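Local structure of annexin B22 (Schistosoma mansoni, 4MDU) at residues Gly96-Val101 and Ser348-Arg353; Ile134-Trp139 and Val281-Tyr286; Asp191-Leu196 and Thr245-Tyr250. The protein binds acidic phospholipid membranes in a calcium-dependent manner, aggregates liposomes when calcium is present, and takes part in reproduction of the worm and in host-parasite interaction. All blocks are in the same frame, centred on the assembly; numbering follows the deposited sequence.

Contact 1 (Gly96-Val101 and Ser348-Arg353)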
# COMPACT_ATOMS: atom_id res chain seq x y z
N GLY B 96 -18.36 3.90 -24.27
CA GLY B 96 -18.28 4.12 -22.84
C GLY B 96 -17.79 2.93 -22.05
O GLY B 96 -16.94 2.16 -22.50
N ASP B 97 -18.35 2.77 -20.85
CA ASP B 97 -17.98 1.69 -19.95
C ASP B 97 -18.31 0.32 -20.52
O ASP B 97 -17.61 -0.65 -20.28
CB ASP B 97 -18.67 1.87 -18.60
CG ASP B 97 -18.20 3.10 -17.88
OD1 ASP B 97 -18.85 3.51 -16.89
OD2 ASP B 97 -17.17 3.67 -18.32
N PHE B 98 -19.39 0.26 -21.28
CA PHE B 98 -19.79 -0.99 -21.88
C PHE B 98 -18.69 -1.45 -22.83
O PHE B 98 -18.24 -2.59 -22.76
CB PHE B 98 -21.10 -0.83 -22.63
CG PHE B 98 -21.68 -2.12 -23.11
CD1 PHE B 98 -21.47 -3.28 -22.39
CD2 PHE B 98 -22.44 -2.16 -24.26
CE1 PHE B 98 -22.00 -4.47 -22.83
CE2 PHE B 98 -22.98 -3.35 -24.71
CZ PHE B 98 -22.76 -4.51 -23.99
N ARG B 99 -18.25 -0.56 -23.71
CA ARG B 99 -17.15 -0.88 -24.62
C ARG B 99 -15.89 -1.32 -23.86
O ARG B 99 -15.25 -2.30 -24.23
CB ARG B 99 -16.85 0.30 -25.55
CG ARG B 99 -15.81 0.00 -26.61
CD ARG B 99 -15.94 0.94 -27.80
NE ARG B 99 -15.46 2.29 -27.52
CZ ARG B 99 -15.42 3.28 -28.42
NH1 ARG B 99 -15.84 3.07 -29.66
NH2 ARG B 99 -14.97 4.47 -28.07
N LYS B 100 -15.56 -0.59 -22.80
CA LYS B 100 -14.42 -0.95 -21.96
C LYS B 100 -14.50 -2.40 -21.51
O LYS B 100 -13.59 -3.19 -21.74
CB LYS B 100 -14.36 -0.05 -20.73
CG LYS B 100 -13.39 1.11 -20.82
CD LYS B 100 -14.09 2.37 -21.29
CE LYS B 100 -13.11 3.54 -21.29
NZ LYS B 100 -12.42 3.65 -19.97
N VAL B 101 -15.61 -2.77 -20.88
CA VAL B 101 -15.68 -4.09 -20.31
C VAL B 101 -15.71 -5.14 -21.42
O VAL B 101 -15.15 -6.23 -21.29
CB VAL B 101 -16.87 -4.23 -19.32
CG1 VAL B 101 -18.19 -4.18 -20.06
CG2 VAL B 101 -16.74 -5.53 -18.52
N SER B 348 -22.84 1.05 -12.91
CA SER B 348 -24.13 1.05 -13.61
C SER B 348 -24.00 0.85 -15.10
O SER B 348 -22.92 0.57 -15.62
CB SER B 348 -24.95 2.31 -13.30
OG SER B 348 -24.24 3.47 -13.63
N GLY B 349 -25.12 0.97 -15.79
CA GLY B 349 -25.16 0.84 -17.23
C GLY B 349 -24.97 -0.60 -17.66
O GLY B 349 -25.11 -1.52 -16.87
N ASP B 350 -24.68 -0.77 -18.95
CA ASP B 350 -24.46 -2.08 -19.53
C ASP B 350 -23.20 -2.76 -18.96
O ASP B 350 -23.04 -3.97 -19.03
CB ASP B 350 -24.38 -1.93 -21.04
CG ASP B 350 -25.72 -1.57 -21.64
OD1 ASP B 350 -26.73 -2.01 -21.07
OD2 ASP B 350 -25.77 -0.85 -22.66
N TYR B 351 -22.33 -1.94 -18.40
CA TYR B 351 -21.15 -2.38 -17.70
C TYR B 351 -21.60 -3.15 -16.46
O TYR B 351 -21.27 -4.32 -16.30
CB TYR B 351 -20.31 -1.14 -17.37
CG TYR B 351 -19.24 -1.31 -16.34
CD1 TYR B 351 -18.22 -2.24 -16.49
CD2 TYR B 351 -19.21 -0.48 -15.23
CE1 TYR B 351 -17.24 -2.38 -15.55
CE2 TYR B 351 -18.22 -0.60 -14.28
CZ TYR B 351 -17.24 -1.56 -14.44
OH TYR B 351 -16.24 -1.69 -13.50
N ARG B 352 -22.37 -2.49 -15.60
CA ARG B 352 -22.93 -3.16 -14.42
C ARG B 352 -23.59 -4.48 -14.81
O ARG B 352 -23.36 -5.53 -14.20
CB ARG B 352 -23.96 -2.25 -13.73
CG ARG B 352 -24.96 -3.00 -12.84
CD ARG B 352 -25.57 -2.08 -11.79
NE ARG B 352 -26.43 -1.07 -12.38
CZ ARG B 352 -26.99 -0.08 -11.70
NH1 ARG B 352 -26.79 0.01 -10.38
NH2 ARG B 352 -27.75 0.82 -12.32
N ARG B 353 -24.40 -4.41 -15.86
CA ARG B 353 -25.15 -5.56 -16.32
C ARG B 353 -24.20 -6.68 -16.73
O ARG B 353 -24.40 -7.85 -16.40
CB ARG B 353 -26.05 -5.16 -17.48
CG ARG B 353 -27.07 -6.21 -17.89
CD ARG B 353 -28.24 -6.31 -16.89
NE ARG B 353 -28.36 -7.69 -16.49
CZ ARG B 353 -28.27 -8.14 -15.24
NH1 ARG B 353 -28.14 -7.31 -14.21
NH2 ARG B 353 -28.38 -9.43 -15.03
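Asp350 sets its CB over one face of the Phe98 ring, a CH-pi contact 3.6 Å from the centroid and 20° off the normal, displaced toward the CG side of the ring. Phe98 presents that face because CG stands anti to its backbone N (chi1 -171°), and the flat aromatic surface suits a methylene. The carboxylate stays near the ring, its plane steeply inclined to it, with Asp350 OD2 3.9 Å from Phe98 CD2.

The remaining touches are van der Waals packing round Tyr351. Asp97 CB meets Tyr351 CB at 3.6 Å, while Val101 CB reaches the ring edge at Tyr351 CD1, 3.7 Å away. A beta-branched valine gives this edge a compact apolar wall, and Met313 of helix 311-320 touches both residues.

Asp97 turns its carboxylate to a partner outside the pair, OD2 hydrogen-bonding Thr307 OG1. The helical segments 96-101 and 349-353, from annexin repeats 1 and 4, run at 40° with axes 7.3 Å apart. Asp350 also touches Glu56, a residue of a calcium-binding site. With no hydrogen bond or salt bridge across it, the contact joins the two repeats by dispersion and CH-pi forces, even where it uses aspartates.

Contact 2 (Ile134-Trp139 and Val281-Tyr286)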
# COMPACT_ATOMS: atom_id res chain seq x y z
N ILE B 134 -2.18 -9.67 -9.88
CA ILE B 134 -2.06 -10.47 -11.09
C ILE B 134 -1.04 -11.61 -10.96
O ILE B 134 -1.37 -12.78 -11.19
CB ILE B 134 -1.73 -9.57 -12.30
CG1 ILE B 134 -2.94 -8.69 -12.64
CG2 ILE B 134 -1.33 -10.43 -13.50
CD1 ILE B 134 -2.74 -7.84 -13.86
N PHE B 135 0.20 -11.29 -10.58
CA PHE B 135 1.24 -12.32 -10.51
C PHE B 135 0.89 -13.44 -9.54
O PHE B 135 1.13 -14.61 -9.83
CB PHE B 135 2.59 -11.71 -10.14
CG PHE B 135 3.17 -10.87 -11.23
CD1 PHE B 135 2.93 -11.19 -12.55
CD2 PHE B 135 3.95 -9.77 -10.93
CE1 PHE B 135 3.46 -10.41 -13.58
CE2 PHE B 135 4.49 -8.99 -11.95
CZ PHE B 135 4.24 -9.30 -13.27
N THR B 136 0.34 -13.07 -8.39
CA THR B 136 -0.14 -14.06 -7.43
C THR B 136 -0.97 -15.15 -8.11
O THR B 136 -0.85 -16.33 -7.77
CB THR B 136 -0.97 -13.40 -6.32
OG1 THR B 136 -0.09 -12.69 -5.44
CG2 THR B 136 -1.72 -14.43 -5.54
N THR B 137 -1.79 -14.76 -9.08
CA THR B 137 -2.76 -15.69 -9.66
C THR B 137 -2.28 -16.46 -10.90
O THR B 137 -3.06 -17.18 -11.52
CB THR B 137 -4.06 -14.95 -10.05
OG1 THR B 137 -3.79 -14.07 -11.15
CG2 THR B 137 -4.58 -14.14 -8.87
N LEU B 138 -1.00 -16.33 -11.25
CA LEU B 138 -0.52 -17.03 -12.44
C LEU B 138 0.46 -18.14 -12.09
O LEU B 138 1.46 -17.90 -11.41
CB LEU B 138 0.16 -16.05 -13.41
CG LEU B 138 -0.73 -14.94 -13.98
CD1 LEU B 138 0.11 -13.89 -14.69
CD2 LEU B 138 -1.80 -15.52 -14.91
N TRP B 139 0.18 -19.34 -12.57
CA TRP B 139 1.19 -20.39 -12.45
C TRP B 139 2.14 -20.36 -13.65
O TRP B 139 2.01 -19.53 -14.56
CB TRP B 139 0.58 -21.77 -12.20
CG TRP B 139 1.40 -22.53 -11.20
CD1 TRP B 139 2.25 -23.58 -11.44
CD2 TRP B 139 1.50 -22.26 -9.78
NE1 TRP B 139 2.84 -23.99 -10.27
CE2 TRP B 139 2.40 -23.19 -9.24
CE3 TRP B 139 0.89 -21.33 -8.92
CZ2 TRP B 139 2.71 -23.23 -7.88
CZ3 TRP B 139 1.20 -21.37 -7.57
CH2 TRP B 139 2.11 -22.31 -7.06
N VAL B 281 1.79 -12.37 1.86
CA VAL B 281 0.47 -12.66 2.43
C VAL B 281 -0.51 -13.05 1.34
O VAL B 281 -1.26 -14.03 1.49
CB VAL B 281 -0.09 -11.49 3.24
CG1 VAL B 281 -1.58 -11.69 3.47
CG2 VAL B 281 0.67 -11.34 4.57
N ALA B 282 -0.49 -12.30 0.24
CA ALA B 282 -1.32 -12.65 -0.91
C ALA B 282 -1.06 -14.10 -1.36
O ALA B 282 -2.00 -14.89 -1.51
CB ALA B 282 -1.09 -11.69 -2.07
N VAL B 283 0.20 -14.44 -1.60
CA VAL B 283 0.53 -15.77 -2.11
C VAL B 283 0.10 -16.88 -1.14
O VAL B 283 -0.51 -17.87 -1.55
CB VAL B 283 2.03 -15.91 -2.43
CG1 VAL B 283 2.39 -17.38 -2.76
CG2 VAL B 283 2.42 -14.97 -3.58
N LEU B 284 0.39 -16.70 0.15
CA LEU B 284 0.01 -17.69 1.16
C LEU B 284 -1.50 -17.87 1.21
O LEU B 284 -2.01 -19.00 1.22
CB LEU B 284 0.53 -17.29 2.55
CG LEU B 284 0.25 -18.28 3.68
CD1 LEU B 284 0.66 -19.70 3.30
CD2 LEU B 284 0.93 -17.82 4.97
N ARG B 285 -2.20 -16.73 1.20
CA ARG B 285 -3.65 -16.76 1.32
C ARG B 285 -4.28 -17.27 0.04
O ARG B 285 -5.35 -17.87 0.07
CB ARG B 285 -4.19 -15.37 1.71
CG ARG B 285 -3.79 -14.92 3.12
CD ARG B 285 -4.53 -13.62 3.56
NE ARG B 285 -5.96 -13.84 3.73
CZ ARG B 285 -6.89 -12.89 3.75
NH1 ARG B 285 -6.57 -11.60 3.60
NH2 ARG B 285 -8.16 -13.23 3.90
N TYR B 286 -3.60 -17.06 -1.09
CA TYR B 286 -4.08 -17.64 -2.34
C TYR B 286 -4.17 -19.15 -2.18
O TYR B 286 -5.04 -19.82 -2.77
CB TYR B 286 -3.15 -17.30 -3.50
CG TYR B 286 -3.73 -17.74 -4.82
CD1 TYR B 286 -3.31 -18.90 -5.45
CD2 TYR B 286 -4.74 -17.00 -5.42
CE1 TYR B 286 -3.87 -19.30 -6.67
CE2 TYR B 286 -5.31 -17.39 -6.62
CZ TYR B 286 -4.88 -18.53 -7.24
OH TYR B 286 -5.49 -18.88 -8.44
O HOH W 1 -5.61 -18.18 -10.84
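Thr136 packs against three residues of helix 281-286, and its two branches divide the work. The hydroxyl branch faces the small residues: OG1 is 3.7 Å from Ala282 CB and 3.9 Å from Val283 CG2. These are van der Waals contacts, since OG1 is hydrogen-bonded to Ile132 O one turn back in its own helix, which lets a buried threonine offer its polar branch to methyl groups. The methyl branch, CG2, comes 3.8 Å from Tyr286 CB, the two side chains sliding past each other in opposite directions. Alanine at 282 keeps the helix surface low here, and Trp297 of helix 290-301 covers both Thr136 and Ala282. The Thr136 carbonyl oxygen sits over the centre of one face of the Tyr286 ring, 4.2 Å above its plane.

Toward the phenol end the packing is looser and water enters. The Thr137 side chain crosses that of Tyr286 at about a right angle, with Thr137 CG2 4.0 Å from Tyr286 CE2. Thr137 holds its hydroxyl between backbone N and carbonyl carbon (chi1 69°), where OG1 donates to Ile134 O at 2.7 Å; that carbonyl also accepts from Thr137 N, so two bonds grip it. One water donates to Thr137 O at 2.8 Å and hydrogen-bonds Tyr286 OH, which is also bonded to Arg319 NH1. Tyrosine suits the place because its ring packs against the two threonines while its hydroxyl meets the water and Arg319. The pairing of the C-terminal part of helix 128-136 with helix 274-288 joins annexin repeats 2 and 3 within the all-helical annexin fold.

Contact 3 (Asp191-Leu196 and Thr245-Tyr250)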
# COMPACT_ATOMS: atom_id res chain seq x y z
N ASP B 191 7.09 -24.71 -8.16
CA ASP B 191 6.89 -26.15 -8.23
C ASP B 191 5.68 -26.47 -9.07
O ASP B 191 4.68 -25.77 -9.03
CB ASP B 191 6.68 -26.77 -6.85
CG ASP B 191 7.86 -26.55 -5.93
OD1 ASP B 191 8.95 -26.15 -6.42
OD2 ASP B 191 7.68 -26.77 -4.72
N ASP B 192 5.77 -27.57 -9.81
CA ASP B 192 4.69 -28.03 -10.65
C ASP B 192 4.08 -29.33 -10.14
O ASP B 192 4.69 -30.05 -9.35
CB ASP B 192 5.19 -28.24 -12.09
CG ASP B 192 5.33 -26.95 -12.86
OD1 ASP B 192 4.33 -26.18 -12.92
OD2 ASP B 192 6.43 -26.71 -13.40
N ILE B 193 2.88 -29.62 -10.60
CA ILE B 193 2.27 -30.92 -10.43
C ILE B 193 1.73 -31.31 -11.79
O ILE B 193 0.99 -30.54 -12.42
CB ILE B 193 1.10 -30.89 -9.45
CG1 ILE B 193 1.57 -30.47 -8.05
CG2 ILE B 193 0.40 -32.25 -9.42
CD1 ILE B 193 0.45 -29.92 -7.15
N PRO B 194 2.13 -32.48 -12.27
CA PRO B 194 1.70 -32.87 -13.62
C PRO B 194 0.19 -33.06 -13.70
O PRO B 194 -0.44 -33.56 -12.76
CB PRO B 194 2.45 -34.18 -13.86
CG PRO B 194 2.83 -34.67 -12.51
CD PRO B 194 3.00 -33.48 -11.64
N ILE B 195 -0.37 -32.65 -14.82
CA ILE B 195 -1.82 -32.67 -15.01
C ILE B 195 -2.48 -33.95 -14.52
O ILE B 195 -3.47 -33.91 -13.78
CB ILE B 195 -2.18 -32.46 -16.48
CG1 ILE B 195 -2.05 -30.97 -16.84
CG2 ILE B 195 -3.58 -32.94 -16.75
CD1 ILE B 195 -2.55 -30.62 -18.24
N LEU B 196 -1.92 -35.08 -14.92
CA LEU B 196 -2.51 -36.38 -14.62
C LEU B 196 -2.69 -36.60 -13.13
O LEU B 196 -3.66 -37.22 -12.70
CB LEU B 196 -1.66 -37.49 -15.23
CG LEU B 196 -1.88 -37.65 -16.74
CD1 LEU B 196 -3.36 -37.86 -17.00
CD2 LEU B 196 -1.37 -36.43 -17.50
N THR B 245 3.51 -25.35 -4.29
CA THR B 245 2.19 -25.36 -4.87
C THR B 245 1.17 -24.98 -3.79
O THR B 245 1.45 -25.08 -2.59
CB THR B 245 1.84 -26.73 -5.43
OG1 THR B 245 1.55 -27.61 -4.34
CG2 THR B 245 3.02 -27.29 -6.26
N PRO B 246 -0.03 -24.55 -4.21
CA PRO B 246 -0.97 -24.17 -3.16
C PRO B 246 -1.20 -25.32 -2.17
O PRO B 246 -1.28 -25.08 -0.97
CB PRO B 246 -2.25 -23.84 -3.94
CG PRO B 246 -1.75 -23.48 -5.32
CD PRO B 246 -0.61 -24.42 -5.56
N TYR B 247 -1.24 -26.54 -2.67
CA TYR B 247 -1.46 -27.71 -1.81
C TYR B 247 -0.33 -27.91 -0.79
O TYR B 247 -0.59 -28.07 0.41
CB TYR B 247 -1.72 -28.96 -2.66
CG TYR B 247 -2.65 -28.64 -3.81
CD1 TYR B 247 -4.02 -28.55 -3.61
CD2 TYR B 247 -2.16 -28.38 -5.08
CE1 TYR B 247 -4.88 -28.22 -4.65
CE2 TYR B 247 -3.00 -28.05 -6.12
CZ TYR B 247 -4.37 -27.97 -5.90
OH TYR B 247 -5.23 -27.65 -6.92
N GLN B 248 0.91 -27.86 -1.27
CA GLN B 248 2.10 -27.95 -0.41
C GLN B 248 2.16 -26.83 0.64
O GLN B 248 2.55 -27.09 1.78
CB GLN B 248 3.38 -27.94 -1.26
CG GLN B 248 4.67 -28.12 -0.47
CD GLN B 248 4.76 -29.49 0.19
OE1 GLN B 248 4.17 -30.46 -0.28
NE2 GLN B 248 5.48 -29.56 1.30
N LEU B 249 1.78 -25.61 0.25
CA LEU B 249 1.80 -24.46 1.17
C LEU B 249 0.83 -24.68 2.31
O LEU B 249 1.12 -24.38 3.47
CB LEU B 249 1.41 -23.18 0.45
CG LEU B 249 2.55 -22.24 0.14
CD1 LEU B 249 2.03 -20.97 -0.50
CD2 LEU B 249 3.30 -21.95 1.41
N TYR B 250 -0.34 -25.18 1.96
CA TYR B 250 -1.32 -25.48 2.97
C TYR B 250 -0.76 -26.47 3.99
O TYR B 250 -0.71 -26.18 5.19
CB TYR B 250 -2.58 -26.05 2.34
CG TYR B 250 -3.60 -26.34 3.39
CD1 TYR B 250 -4.29 -25.31 4.02
CD2 TYR B 250 -3.86 -27.64 3.79
CE1 TYR B 250 -5.22 -25.57 5.00
CE2 TYR B 250 -4.79 -27.91 4.77
CZ TYR B 250 -5.47 -26.87 5.38
OH TYR B 250 -6.41 -27.13 6.36
O HOH W 2 5.23 -27.51 -3.94
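Thr245 meets Asp191 and Ile193 at the N-terminus of helix 246-260, in the third repeat of the annexin fold, where the threonine is the N-cap residue and the facing segment is the connector leading from the second repeat toward helix 195-199.

Van der Waals packing centres on two branched side chains. Thr245 CG2 rests 3.6 Å from Asp191 O and 3.7 Å from Asp191 CB, so the methyl is used against both backbone and side chain of the aspartate. The apolar part belongs to Ile193, which comes across Thr245 at about a right angle and places CD1 3.8 Å from Thr245 CG2. The same CD1 reaches Tyr247 CD2 at 3.7 Å, approaching the ring obliquely. The long arm of isoleucine suits this place: CG1 lies anti to the carbonyl carbon (chi1 -62°) and CD1 extends from it to bridge threonine and tyrosine. Leu198 of helix 195-199 touches both Ile193 and Tyr247, extending the apolar patch.

Capping uses the other branch of the threonine. Thr245 OG1 stands between backbone N and carbonyl carbon (chi1 75°), turned toward the first turn of the helix, and accepts from Gln248 N in a nearly straight bond, 173° at the hydrogen. Threonine thus suits the cap twice over, with a hydroxyl for a first-turn amide that has no carbonyl of a preceding turn to bind and a methyl for the connector.

Water-mediated and ionic contacts lie on the Asp191 side. Its carboxylate forms a salt bridge with Arg244, the residue just before Thr245, which probably steadies its negative charge. Asp191 OD2 also accepts from a water 2.7 Å away, and that water in turn accepts from Thr245 N at 2.8 Å.

How the contacts relate
From the N terminus, contact 1 opens a loop at 96-101 in repeat 1 that closes at 348-353 in repeat 4, so it encloses both others. Within it, contact 2 opens at 134-139 in repeat 2 and closes at 281-286 in repeat 3. Contact 3 is nested deeper still, its loop running from 191-196 to 245-250 and tying the connector to repeat 3. No loops cross. Contacts 2 and 3 adjoin: Trp139 NE1 probably hydrogen-bonds Asp191 O, and the Trp139 indole packs on Thr245 and Pro246. Contact 1 stands apart, its centre about 37 Å from that of contact 3, the two lying on opposite sides of the chain's centre.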